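Local coordinates for bubble protein (Penicillium brevicompactum, PDB 1UOY) that may act as a toxin and may recognise a molecule, or part of one, with a negatively charged surface potential, at residues A[5-8]-A[9-13]. Residues are numbered along the deposited sequence; the frame is centred on the assembly and turned at random.
Sequences SGYN and VDQRR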
loop_
_atom_site.group_PDB
_atom_site.type_symbol
_atom_site.label_atom_id
_atom_site.label_comp_id
_atom_site.label_asym_id
_atom_site.label_seq_id
_atom_site.Cartn_x
_atom_site.Cartn_y
_atom_site.Cartn_z
ATOM N N SER A 5 -4.993 13.691 1.381
ATOM C CA SER A 5 -4.163 14.790 1.821
ATOM C C SER A 5 -3.391 14.441 3.091
ATOM O O SER A 5 -3.937 13.890 4.051
ATOM C CB SER A 5 -5.047 16.020 2.069
ATOM O OG SER A 5 -4.234 17.140 2.401
ATOM N N GLY A 6 -2.106 14.777 3.083
ATOM C CA GLY A 6 -1.251 14.483 4.227
ATOM C C GLY A 6 -0.494 13.181 4.122
ATOM O O GLY A 6 0.328 12.876 4.993
ATOM N N TYR A 7 -0.859 12.365 3.131
ATOM C CA TYR A 7 -0.215 11.082 2.938
ATOM C C TYR A 7 0.719 11.151 1.723
ATOM O O TYR A 7 0.645 12.059 0.902
ATOM C CB TYR A 7 -1.303 10.017 2.794
ATOM C CG TYR A 7 -2.093 9.782 4.050
ATOM C CD1 TYR A 7 -1.626 8.949 5.045
ATOM C CD2 TYR A 7 -3.333 10.406 4.219
ATOM C CE1 TYR A 7 -2.377 8.717 6.197
ATOM C CE2 TYR A 7 -4.086 10.186 5.357
ATOM C CZ TYR A 7 -3.597 9.337 6.333
ATOM O OH TYR A 7 -4.384 9.077 7.442
ATOM N N ASN A 8 1.597 10.158 1.637
ATOM C CA ASN A 8 2.676 10.141 0.661
ATOM C C ASN A 8 2.442 9.269 -0.554
ATOM O O ASN A 8 1.513 8.429 -0.543
ATOM C CB ASN A 8 3.964 9.722 1.403
ATOM C CG ASN A 8 5.234 10.131 0.689
ATOM O OD1 ASN A 8 5.318 11.218 0.130
ATOM N ND2 ASN A 8 6.215 9.243 0.666
ATOM N N VAL A 9 3.277 9.492 -1.576
ATOM C CA VAL A 9 3.126 8.797 -2.844
ATOM C C VAL A 9 3.352 7.305 -2.761
ATOM O O VAL A 9 3.033 6.620 -3.725
ATOM C CB VAL A 9 4.047 9.400 -3.942
ATOM C CG1 VAL A 9 3.549 10.830 -4.294
ATOM C CG2 VAL A 9 5.481 9.411 -3.492
ATOM N N ASP A 10 3.946 6.828 -1.653
ATOM C CA ASP A 10 4.150 5.373 -1.519
ATOM C C ASP A 10 2.997 4.737 -0.755
ATOM O O ASP A 10 3.132 3.572 -0.388
ATOM C CB ASP A 10 5.485 5.068 -0.786
ATOM C CG ASP A 10 5.513 5.577 0.633
ATOM O OD1 ASP A 10 4.834 6.592 0.937
ATOM O OD2 ASP A 10 6.283 5.007 1.427
ATOM N N GLN A 11 1.874 5.435 -0.566
ATOM C CA GLN A 11 0.774 4.905 0.230
ATOM C C GLN A 11 -0.492 4.674 -0.559
ATOM O O GLN A 11 -0.789 5.446 -1.499
ATOM C CB GLN A 11 0.491 5.842 1.389
ATOM C CG GLN A 11 1.694 5.972 2.294
ATOM C CD GLN A 11 1.389 6.790 3.514
ATOM O OE1 GLN A 11 1.425 8.035 3.486
ATOM N NE2 GLN A 11 1.046 6.100 4.618
ATOM N N ARG A 12 -1.202 3.600 -0.200
ATOM C CA ARG A 12 -2.475 3.239 -0.821
ATOM C C ARG A 12 -3.374 2.801 0.293
ATOM O O ARG A 12 -2.918 2.242 1.312
ATOM C CB ARG A 12 -2.311 2.109 -1.855
ATOM C CG ARG A 12 -1.394 2.483 -3.002
ATOM C CD ARG A 12 -2.055 3.483 -3.951
ATOM N NE ARG A 12 -1.256 3.706 -5.160
ATOM C CZ ARG A 12 -0.216 4.516 -5.250
ATOM N NH1 ARG A 12 0.204 5.213 -4.190
ATOM N NH2 ARG A 12 0.437 4.628 -6.411
ATOM N N ARG A 13 -4.676 3.058 0.146
ATOM C CA ARG A 13 -5.587 2.759 1.241
ATOM C C ARG A 13 -5.981 1.286 1.240
ATOM O O ARG A 13 -6.575 0.791 0.260
ATOM C CB ARG A 13 -6.812 3.698 1.167
ATOM C CG ARG A 13 -7.748 3.454 2.346
ATOM C CD ARG A 13 -8.823 4.593 2.408
ATOM N NE ARG A 13 -8.202 5.874 2.740
ATOM C CZ ARG A 13 -7.896 6.285 3.977
ATOM N NH1 ARG A 13 -8.162 5.520 5.035
ATOM N NH2 ARG A 13 -7.317 7.467 4.164
HETATM O O HOH W 1 -6.990 8.709 6.802
HETATM O O HOH W 2 -1.478 8.121 -0.451
#
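From Asn-8 to Gln-11 the chain folds through a type I beta turn, closed by the backbone bond from Gln-11 N to Asn-8 O at 3.0 Å. The side chain of Gln-11 then reaches back over the same turn: its OE1 accepts Asn-8 N at 2.8 Å, nearly straight (177°) and on a lone pair in the carbonyl plane. Asn-8 is thus gripped through both its N and its O by one residue. Beyond CG the glutamine is extended (chi2 -175°), which carries the amide out to Tyr-7, where OE1 lies at the ring edge, 3.5 Å from CD1, with ring and amide planes 58° apart. The amide nitrogen, NE2, donates to Gly-29 O, just after strand 26-28, adding to the backbone hydrogen bonds of Asp-10 and Arg-12 with Cys-28 in a small fold cross-linked by disulfides. Asn-8 ND2 also reaches Asp-10 OD1 at 3.0 Å, but bent and from above the carboxylate plane; OD1 is shared with Arg-32 NH2 in a salt bridge, and OD2 accepts Gly-56 N. Past the turn, Arg-12 folds back so that NH1 donates to Val-9 O (3.2 Å) and Gln-11 O (2.9 Å), while Arg-12 also makes a cation-pi contact with Phe-27. A water joins Tyr-7 OH to Arg-13 NH2, which also donates to Cys-3 O.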